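Long-range contacts in O-ureido-L-serine synthase (Streptomyces lavendulae, PDB 3X44), which joins hydroxyurea to O-acetyl-L-serine with the help of pyridoxal 5'-phosphate, giving O-ureido-L-serine for D-cycloserine biosynthesis, and also makes L-cysteine from sulfide and the same acetylserine: residues 51-55 against 84-88; 65-70 against 137-143; 176-180 against 228-232. The protein carries 1 engineered substitution. One frame throughout, in Å; residues are numbered along the deposited sequence.

Contact 1: residues 51-55 against 84-88; sequences VLDAE and ARGYR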
loop_
_atom_site.group_PDB
_atom_site.type_symbol
_atom_site.label_atom_id
_atom_site.label_comp_id
_atom_site.label_asym_id
_atom_site.label_seq_id
_atom_site.Cartn_x
_atom_site.Cartn_y
_atom_site.Cartn_z
ATOM N N VAL A 51 9.501 16.173 16.780
ATOM C CA VAL A 51 10.662 16.700 16.071
ATOM C C VAL A 51 10.247 17.572 14.879
ATOM O O VAL A 51 10.759 18.680 14.702
ATOM C CB VAL A 51 11.566 15.544 15.580
ATOM C CG1 VAL A 51 12.544 16.036 14.526
ATOM C CG2 VAL A 51 12.311 14.958 16.758
ATOM N N LEU A 52 9.318 17.075 14.069
ATOM C CA LEU A 52 8.836 17.829 12.912
ATOM C C LEU A 52 8.182 19.137 13.365
ATOM O O LEU A 52 8.409 20.194 12.780
ATOM C CB LEU A 52 7.819 17.001 12.121
ATOM C CG LEU A 52 8.331 15.766 11.372
ATOM C CD1 LEU A 52 7.176 15.135 10.618
ATOM C CD2 LEU A 52 9.456 16.141 10.416
ATOM N N ASP A 53 7.372 19.051 14.416
ATOM C CA ASP A 53 6.683 20.214 14.964
ATOM C C ASP A 53 7.697 21.247 15.452
ATOM O O ASP A 53 7.562 22.444 15.190
ATOM C CB ASP A 53 5.791 19.777 16.130
ATOM C CG ASP A 53 5.192 20.955 16.884
ATOM O OD1 ASP A 53 4.217 21.541 16.381
ATOM O OD2 ASP A 53 5.696 21.284 17.978
ATOM N N ALA A 54 8.708 20.765 16.169
ATOM C CA ALA A 54 9.755 21.627 16.706
ATOM C C ALA A 54 10.512 22.310 15.576
ATOM O O ALA A 54 10.862 23.488 15.680
ATOM C CB ALA A 54 10.719 20.814 17.566
ATOM N N GLU A 55 10.765 21.570 14.500
ATOM C CA GLU A 55 11.471 22.120 13.346
ATOM C C GLU A 55 10.655 23.240 12.701
ATOM O O GLU A 55 11.190 24.299 12.379
ATOM C CB GLU A 55 11.733 21.032 12.297
ATOM C CG GLU A 55 12.606 19.884 12.774
ATOM C CD GLU A 55 12.855 18.856 11.689
ATOM O OE1 GLU A 55 13.881 18.148 11.756
ATOM O OE2 GLU A 55 12.026 18.758 10.764
ATOM N N ALA A 84 18.696 9.818 12.237
ATOM C CA ALA A 84 18.316 9.996 10.842
ATOM C C ALA A 84 18.310 11.456 10.397
ATOM O O ALA A 84 18.701 11.775 9.269
ATOM C CB ALA A 84 16.945 9.384 10.599
ATOM N N ARG A 85 17.887 12.344 11.286
ATOM C CA ARG A 85 17.778 13.751 10.945
ATOM C C ARG A 85 18.944 14.667 11.313
ATOM O O ARG A 85 18.906 15.866 11.019
ATOM C CB ARG A 85 16.468 14.297 11.518
ATOM C CG ARG A 85 15.249 13.774 10.781
ATOM C CD ARG A 85 13.949 14.363 11.316
ATOM N NE ARG A 85 13.608 15.633 10.673
ATOM C CZ ARG A 85 13.116 15.751 9.445
ATOM N NH1 ARG A 85 12.897 14.674 8.699
ATOM N NH2 ARG A 85 12.840 16.953 8.959
ATOM N N GLY A 86 19.978 14.110 11.936
ATOM C CA GLY A 86 21.137 14.907 12.303
ATOM C C GLY A 86 21.043 15.633 13.634
ATOM O O GLY A 86 21.469 16.782 13.748
ATOM N N TYR A 87 20.491 14.967 14.642
ATOM C CA TYR A 87 20.368 15.555 15.969
ATOM C C TYR A 87 21.113 14.715 17.003
ATOM O O TYR A 87 21.567 13.601 16.717
ATOM C CB TYR A 87 18.896 15.656 16.384
ATOM C CG TYR A 87 18.085 16.622 15.554
ATOM C CD1 TYR A 87 18.409 17.977 15.518
ATOM C CD2 TYR A 87 17.009 16.175 14.785
ATOM C CE1 TYR A 87 17.677 18.868 14.731
ATOM C CE2 TYR A 87 16.277 17.059 13.999
ATOM C CZ TYR A 87 16.618 18.401 13.975
ATOM O OH TYR A 87 15.903 19.280 13.194
ATOM N N ARG A 88 21.252 15.274 18.200
ATOM C CA ARG A 88 21.892 14.589 19.312
ATOM C C ARG A 88 20.739 14.299 20.265
ATOM O O ARG A 88 19.824 15.114 20.390
ATOM C CB ARG A 88 22.930 15.497 19.984
ATOM C CG ARG A 88 24.270 15.558 19.257
ATOM C CD ARG A 88 24.880 16.961 19.307
ATOM N NE ARG A 88 26.225 17.004 18.732
ATOM C CZ ARG A 88 26.931 18.117 18.549
ATOM N NH1 ARG A 88 26.426 19.296 18.894
ATOM N NH2 ARG A 88 28.149 18.055 18.026
#
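Glu55 and Arg85 meet in a two-pronged salt bridge, to which Tyr87 adds a third bond. The guanidinium presents its NE side: NE donates to Glu55 OE1 (2.8 Å), which lies in the guanidinium plane, while NH2 reaches Glu55 OE2 (2.7 Å) along a more bent path. Carboxylate and guanidinium are not coplanar but turned 45° apart. The phenol of Tyr87 donates to Glu55 OE1 (2.7 Å) on the anti side, from the opposite face of the carboxylate plane to Arg85 NE, so this oxygen is gripped by two donors. Glu55 is extended beyond CG, and Arg85 is turned about its CG-CD bond (chi3 87°), which brings the NE edge to the acid. Apolar groups back the polar cluster: Leu52 CD2 sits over the centre of one guanidinium face, 3.8 Å from Arg85 NH2, and Val51 CG1 touches both Arg85 CD and Tyr87 CE2 (3.9 Å). The bonds tie the C-terminal part of helix 43-56 to the end of helix 73-85 and the turn that follows it, where Gly86 takes a positive phi. Val51 packs on Leu78 and Val81 of helix 73-85, and beyond Tyr87 the chain enters strand 88-94, next to strand 65-70.

Contact 2: residues 65-70 against 137-143; sequences TIVECT and WFRARQF. With PUS ((E)-O-(carbamoylamino)-N-({3-hydroxy-2-methyl-5-[(phosphonooxy)methyl]pyridin-4-yl}methylidene)-L-serine), chain C.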
loop_
_atom_site.group_PDB
_atom_site.type_symbol
_atom_site.label_atom_id
_atom_site.label_comp_id
_atom_site.label_asym_id
_atom_site.label_seq_id
_atom_site.Cartn_x
_atom_site.Cartn_y
_atom_site.Cartn_z
ATOM N N THR A 65 20.527 19.329 20.491
ATOM C CA THR A 65 20.380 18.184 21.383
ATOM C C THR A 65 18.967 18.074 21.964
ATOM O O THR A 65 18.415 19.046 22.471
ATOM C CB THR A 65 21.392 18.264 22.550
ATOM O OG1 THR A 65 22.727 18.109 22.044
ATOM C CG2 THR A 65 21.109 17.171 23.573
ATOM N N ILE A 66 18.398 16.877 21.891
ATOM C CA ILE A 66 17.057 16.624 22.405
ATOM C C ILE A 66 17.157 15.760 23.656
ATOM O O ILE A 66 17.894 14.770 23.680
ATOM C CB ILE A 66 16.182 15.888 21.351
ATOM C CG1 ILE A 66 15.969 16.782 20.129
ATOM C CG2 ILE A 66 14.840 15.502 21.956
ATOM C CD1 ILE A 66 16.010 16.044 18.814
ATOM N N VAL A 67 16.424 16.144 24.697
ATOM C CA VAL A 67 16.433 15.393 25.948
ATOM C C VAL A 67 15.010 15.050 26.360
ATOM O O VAL A 67 14.101 15.876 26.230
ATOM C CB VAL A 67 17.112 16.184 27.095
ATOM C CG1 VAL A 67 16.261 17.385 27.489
ATOM C CG2 VAL A 67 17.323 15.271 28.296
ATOM N N GLU A 68 14.826 13.833 26.860
ATOM C CA GLU A 68 13.503 13.380 27.275
ATOM C C GLU A 68 13.555 12.269 28.321
ATOM O O GLU A 68 14.457 11.427 28.305
ATOM C CB GLU A 68 12.733 12.885 26.052
ATOM C CG GLU A 68 11.371 12.304 26.381
ATOM C CD GLU A 68 10.408 13.363 26.860
ATOM O OE1 GLU A 68 10.596 13.874 27.986
ATOM O OE2 GLU A 68 9.467 13.688 26.108
ATOM N N CYS A 69 12.602 12.289 29.246
ATOM C CA CYS A 69 12.511 11.243 30.266
ATOM C C CYS A 69 11.599 10.214 29.616
ATOM O O CYS A 69 10.502 10.549 29.172
ATOM C CB CYS A 69 11.861 11.758 31.552
ATOM S SG CYS A 69 11.371 10.418 32.656
ATOM N N THR A 70 12.044 8.969 29.558
ATOM C CA THR A 70 11.258 7.944 28.887
ATOM C C THR A 70 11.259 6.608 29.622
ATOM O O THR A 70 12.140 6.352 30.440
ATOM C CB THR A 70 11.831 7.726 27.465
ATOM O OG1 THR A 70 11.167 6.634 26.830
ATOM C CG2 THR A 70 13.321 7.406 27.550
ATOM N N TRP A 137 19.322 22.238 25.982
ATOM C CA TRP A 137 18.776 21.191 25.122
ATOM C C TRP A 137 17.273 21.331 24.937
ATOM O O TRP A 137 16.589 21.915 25.779
ATOM C CB TRP A 137 19.087 19.824 25.719
ATOM C CG TRP A 137 20.535 19.602 25.954
ATOM C CD1 TRP A 137 21.579 20.248 25.346
ATOM C CD2 TRP A 137 21.117 18.636 26.834
ATOM N NE1 TRP A 137 22.775 19.737 25.795
ATOM C CE2 TRP A 137 22.520 18.746 26.708
ATOM C CE3 TRP A 137 20.588 17.685 27.717
ATOM C CZ2 TRP A 137 23.402 17.941 27.432
ATOM C CZ3 TRP A 137 21.466 16.884 28.437
ATOM C CH2 TRP A 137 22.859 17.017 28.288
ATOM N N PHE A 138 16.763 20.798 23.831
ATOM C CA PHE A 138 15.332 20.855 23.539
ATOM C C PHE A 138 14.632 19.747 24.315
ATOM O O PHE A 138 15.131 18.624 24.382
ATOM C CB PHE A 138 15.097 20.676 22.034
ATOM C CG PHE A 138 13.653 20.485 21.654
ATOM C CD1 PHE A 138 12.776 21.568 21.617
ATOM C CD2 PHE A 138 13.167 19.220 21.330
ATOM C CE1 PHE A 138 11.436 21.392 21.262
ATOM C CE2 PHE A 138 11.835 19.036 20.976
ATOM C CZ PHE A 138 10.968 20.123 20.942
ATOM N N ARG A 139 13.490 20.069 24.913
ATOM C CA ARG A 139 12.719 19.092 25.673
ATOM C C ARG A 139 11.531 18.637 24.833
ATOM O O ARG A 139 10.744 19.459 24.372
ATOM C CB ARG A 139 12.198 19.706 26.979
ATOM C CG ARG A 139 13.259 19.975 28.033
ATOM C CD ARG A 139 13.473 18.768 28.934
ATOM N NE ARG A 139 12.247 18.366 29.622
ATOM C CZ ARG A 139 11.576 17.251 29.355
ATOM N NH1 ARG A 139 12.010 16.421 28.414
ATOM N NH2 ARG A 139 10.470 16.966 30.030
ATOM N N ALA A 140 11.401 17.332 24.629
ATOM C CA ALA A 140 10.283 16.817 23.854
ATOM C C ALA A 140 8.978 16.978 24.642
ATOM O O ALA A 140 7.914 17.147 24.054
ATOM C CB ALA A 140 10.516 15.345 23.502
ATOM N N ARG A 141 9.075 16.944 25.969
ATOM C CA ARG A 141 7.907 17.065 26.854
ATOM C C ARG A 141 6.768 16.187 26.368
ATOM O O ARG A 141 5.655 16.664 26.169
ATOM C CB ARG A 141 7.422 18.520 26.925
ATOM C CG ARG A 141 8.523 19.527 27.131
ATOM C CD ARG A 141 7.988 20.811 27.754
ATOM N NE ARG A 141 9.077 21.607 28.319
ATOM C CZ ARG A 141 9.555 21.462 29.553
ATOM N NH1 ARG A 141 9.042 20.550 30.370
ATOM N NH2 ARG A 141 10.558 22.224 29.970
ATOM N N GLN A 142 7.045 14.898 26.193
ATOM C CA GLN A 142 6.041 13.971 25.689
ATOM C C GLN A 142 4.721 13.914 26.458
ATOM O O GLN A 142 3.692 13.558 25.889
ATOM C CB GLN A 142 6.641 12.558 25.564
ATOM C CG GLN A 142 7.065 11.888 26.874
ATOM C CD GLN A 142 7.202 10.376 26.718
ATOM O OE1 GLN A 142 6.467 9.758 25.947
ATOM N NE2 GLN A 142 8.144 9.778 27.446
ATOM N N PHE A 143 4.733 14.269 27.737
ATOM C CA PHE A 143 3.501 14.219 28.526
ATOM C C PHE A 143 2.631 15.459 28.400
ATOM O O PHE A 143 1.492 15.478 28.887
ATOM C CB PHE A 143 3.827 14.007 30.003
ATOM C CG PHE A 143 4.520 12.714 30.286
ATOM C CD1 PHE A 143 3.794 11.528 30.374
ATOM C CD2 PHE A 143 5.899 12.676 30.489
ATOM C CE1 PHE A 143 4.429 10.330 30.663
ATOM C CE2 PHE A 143 6.539 11.482 30.777
ATOM C CZ PHE A 143 5.806 10.305 30.865
HETATM N N PUS C . 5.970 4.849 26.205
HETATM C CA PUS C . 6.491 6.249 26.479
HETATM C CB PUS C . 5.909 6.830 27.817
HETATM O OG PUS C . 6.281 5.943 28.966
HETATM N ND PUS C . 6.447 6.707 30.181
HETATM C CE PUS C . 5.712 6.396 31.272
HETATM N NZ2 PUS C . 4.582 5.677 31.145
HETATM O OZ1 PUS C . 6.063 6.759 32.350
HETATM C C PUS C . 8.031 6.195 26.567
HETATM O O PUS C . 8.618 5.283 26.053
HETATM O OT PUS C . 8.641 7.063 27.144
HETATM C C2 PUS C . 4.413 0.728 25.589
HETATM C C3 PUS C . 4.995 2.081 25.660
HETATM C C4 PUS C . 4.100 3.229 25.849
HETATM C C5 PUS C . 2.654 2.991 25.932
HETATM C C6 PUS C . 2.168 1.606 25.839
HETATM C C2A PUS C . 5.302 -0.474 25.438
HETATM C C4A PUS C . 4.650 4.612 26.118
HETATM C C5A PUS C . 1.670 4.136 26.118
HETATM N N1 PUS C . 3.048 0.557 25.681
HETATM O O3 PUS C . 6.320 2.258 25.492
HETATM O O1P PUS C . 2.231 7.094 25.631
HETATM O O2P PUS C . 0.679 6.899 23.859
HETATM O O3P PUS C . 0.009 6.369 26.078
HETATM O O4P PUS C . 1.538 4.912 24.880
HETATM P P PUS C . 1.114 6.323 25.119
HETATM O O HOH W 1 8.971 14.517 29.837
#
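The Trp137 indole receives Thr65 on one face: CG2 stands over the five-membered ring, 3.4 Å from its centroid and 9° off the normal, a CH-pi contact. Val67 CB approaches CE3 obliquely. The Arg139 guanidinium has Arg141 CG over one face, toward the rim, and works through its edge: NH1 donates nearly straight to Glu68 OE1 (2.9 Å) and, less directly, to Val67 O (3.1 Å), both near the guanidinium plane; Glu68 OE1 is met from above the carboxylate plane, the planes 71° apart. Arg139 bends at chi2 and chi3, with NE paired to Asp129, which also pairs with Arg141. A water bridges Glu68 OE1 and Arg139 NH2. Phe143 turns its ring edge to the carbamoyl end of PUS, CZ 3.7 Å from PUS ND, while Gln142 CG lies on one ring face.

Parallel strand pairing joins the segments through Phe138 N to Thr65 O and Val67 N to Phe138 O (both 2.8 Å). Beyond a weak Ala140 N to Val67 O bond, the Glu68 side chain takes over: bent at chi2 (69°), it brings OE2 to Gln142 N (2.7 Å) by its syn lone pair, and OE1 also accepts from Cys69 N. The Gln142 amide spans Cys69 O and the carboxylate of PUS, NE2 lying 2.8 Å from PUS OT, which Thr70 OG1 also binds.

A buried carboxylate held by Arg139 and backbone amides is consistent with an ionised Glu68. It holds the Gln142 backbone, while Cys69 O helps fix the rotation of the amide that grips the amino-acid part of the bound product aldimine.

Contact 3: residues 176-180 against 228-232; sequences FGTTG and PGVLD. With PUS ((E)-O-(carbamoylamino)-N-({3-hydroxy-2-methyl-5-[(phosphonooxy)methyl]pyridin-4-yl}methylidene)-L-serine), chain C.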
loop_
_atom_site.group_PDB
_atom_site.type_symbol
_atom_site.label_atom_id
_atom_site.label_comp_id
_atom_site.label_asym_id
_atom_site.label_seq_id
_atom_site.Cartn_x
_atom_site.Cartn_y
_atom_site.Cartn_z
ATOM N N PHE A 176 -2.127 3.198 28.712
ATOM C CA PHE A 176 -1.581 4.526 28.506
ATOM C C PHE A 176 -0.379 4.871 29.360
ATOM O O PHE A 176 -0.236 4.403 30.487
ATOM C CB PHE A 176 -2.673 5.588 28.689
ATOM C CG PHE A 176 -3.182 5.716 30.094
ATOM C CD1 PHE A 176 -2.465 6.432 31.046
ATOM C CD2 PHE A 176 -4.410 5.163 30.456
ATOM C CE1 PHE A 176 -2.960 6.602 32.337
ATOM C CE2 PHE A 176 -4.921 5.325 31.749
ATOM C CZ PHE A 176 -4.194 6.048 32.690
ATOM N N GLY A 177 0.504 5.670 28.771
ATOM C CA GLY A 177 1.691 6.153 29.447
ATOM C C GLY A 177 1.500 7.662 29.406
ATOM O O GLY A 177 1.172 8.284 30.418
ATOM N N THR A 178 1.678 8.250 28.227
ATOM C CA THR A 178 1.472 9.687 28.060
ATOM C C THR A 178 -0.010 9.956 27.773
ATOM O O THR A 178 -0.495 11.080 27.946
ATOM C CB THR A 178 2.295 10.239 26.878
ATOM O OG1 THR A 178 1.796 9.697 25.643
ATOM C CG2 THR A 178 3.760 9.870 27.038
ATOM N N THR A 179 -0.715 8.899 27.365
ATOM C CA THR A 179 -2.138 8.924 26.985
ATOM C C THR A 179 -2.326 9.548 25.604
ATOM O O THR A 179 -3.454 9.750 25.149
ATOM C CB THR A 179 -3.060 9.667 28.010
ATOM O OG1 THR A 179 -3.078 11.073 27.736
ATOM C CG2 THR A 179 -2.599 9.413 29.426
ATOM N N GLY A 180 -1.221 9.819 24.916
ATOM C CA GLY A 180 -1.323 10.399 23.587
ATOM C C GLY A 180 -2.105 9.514 22.627
ATOM O O GLY A 180 -2.859 10.008 21.783
ATOM N N PRO A 228 -0.932 12.821 33.046
ATOM C CA PRO A 228 -0.371 13.613 31.945
ATOM C C PRO A 228 -1.250 14.764 31.465
ATOM O O PRO A 228 -2.473 14.639 31.378
ATOM C CB PRO A 228 -0.127 12.584 30.839
ATOM C CG PRO A 228 -0.123 11.251 31.537
ATOM C CD PRO A 228 -1.093 11.403 32.670
ATOM N N GLY A 229 -0.606 15.883 31.147
ATOM C CA GLY A 229 -1.326 17.049 30.673
ATOM C C GLY A 229 -2.081 16.883 29.362
ATOM O O GLY A 229 -3.122 17.502 29.174
ATOM N N VAL A 230 -1.579 16.055 28.448
ATOM C CA VAL A 230 -2.259 15.876 27.170
ATOM C C VAL A 230 -3.562 15.085 27.265
ATOM O O VAL A 230 -4.369 15.091 26.331
ATOM C CB VAL A 230 -1.356 15.171 26.126
ATOM C CG1 VAL A 230 -0.077 15.961 25.923
ATOM C CG2 VAL A 230 -1.060 13.752 26.563
ATOM N N LEU A 231 -3.783 14.423 28.397
ATOM C CA LEU A 231 -4.981 13.609 28.572
ATOM C C LEU A 231 -6.341 14.294 28.510
ATOM O O LEU A 231 -6.587 15.281 29.214
ATOM C CB LEU A 231 -4.915 12.846 29.898
ATOM C CG LEU A 231 -6.222 12.121 30.246
ATOM C CD1 LEU A 231 -6.454 11.004 29.237
ATOM C CD2 LEU A 231 -6.166 11.566 31.658
ATOM N N ASP A 232 -7.225 13.764 27.665
ATOM C CA ASP A 232 -8.589 14.273 27.587
ATOM C C ASP A 232 -9.436 13.134 28.130
ATOM O O ASP A 232 -9.867 12.238 27.395
ATOM C CB ASP A 232 -9.031 14.599 26.162
ATOM C CG ASP A 232 -10.477 15.075 26.115
ATOM O OD1 ASP A 232 -11.048 15.330 27.201
ATOM O OD2 ASP A 232 -11.048 15.190 25.014
HETATM N N PUS C . 5.970 4.849 26.205
HETATM C CA PUS C . 6.491 6.249 26.479
HETATM C CB PUS C . 5.909 6.830 27.817
HETATM O OG PUS C . 6.281 5.943 28.966
HETATM N ND PUS C . 6.447 6.707 30.181
HETATM C CE PUS C . 5.712 6.396 31.272
HETATM N NZ2 PUS C . 4.582 5.677 31.145
HETATM O OZ1 PUS C . 6.063 6.759 32.350
HETATM C C PUS C . 8.031 6.195 26.567
HETATM O O PUS C . 8.618 5.283 26.053
HETATM O OT PUS C . 8.641 7.063 27.144
HETATM C C2 PUS C . 4.413 0.728 25.589
HETATM C C3 PUS C . 4.995 2.081 25.660
HETATM C C4 PUS C . 4.100 3.229 25.849
HETATM C C5 PUS C . 2.654 2.991 25.932
HETATM C C6 PUS C . 2.168 1.606 25.839
HETATM C C2A PUS C . 5.302 -0.474 25.438
HETATM C C4A PUS C . 4.650 4.612 26.118
HETATM C C5A PUS C . 1.670 4.136 26.118
HETATM N N1 PUS C . 3.048 0.557 25.681
HETATM O O3 PUS C . 6.320 2.258 25.492
HETATM O O1P PUS C . 2.231 7.094 25.631
HETATM O O2P PUS C . 0.679 6.899 23.859
HETATM O O3P PUS C . 0.009 6.369 26.078
HETATM O O4P PUS C . 1.538 4.912 24.880
HETATM P P PUS C . 1.114 6.323 25.119
#
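The phosphate-binding loop between strand 171-174 and helix 180-192, which belongs to the pyridoxal 5'-phosphate site, rests on a type I beta turn from Pro228 to Leu231. Carbons of the turn press on oxygens of the loop, and Thr179 CG2 on Pro228 CG (3.7 Å). Pro228 CB lies 3.3 Å from Thr178 O. Val230 CG2 comes close to the same oxygen, and Leu231 crosses Thr179 at about a right angle, its CB 3.3 Å from Thr179 OG1. That hydroxyl, swung between the backbone N and the carbonyl carbon (chi1 86°), donates to Thr178 O (2.6 Å). Thr178 OG1 forms an ST turn by accepting from Gly180 N.

On its other side the loop holds the phosphate of PUS. Gly177 N donates almost straight to PUS O3P (2.8 Å, 177°); Thr179 N reaches the same oxygen along a more bent path. PUS O1P accepts from Thr178 N and, at 2.6 Å, from Thr178 OG1. The anion is therefore met by backbone amides and a hydroxyl at the start of helix 180-192, whose dipole probably helps to stabilise the phosphate charge. The turn adds no polar bond to the loop, and Gly177 O, buried against Pro228, has no hydrogen-bonding partner.

In the fold
Contact 1 is a surface contact; contacts 2 and 3 are buried. Contacts 1 and 2 share a neighbourhood in the four-stranded parallel sheet and its helices: Arg88 O is probably bonded to Ile66 N, and Ala54 packs on Phe138. Contacts 2 and 3 both touch PUS, binding its carboxylate and its phosphate respectively, and meet where Phe143 O probably accepts from Val230 N and Phe143 packs on Thr178. The chemistry shifts accordingly: contact 1 is a charged cluster joining two helices, contact 2 combines strand pairing with a buried ion pair, and contact 3 sets carbons of the turn against loop oxygens, with no polar bond between its segments, while loop amides and the Thr178 hydroxyl hold the phosphate.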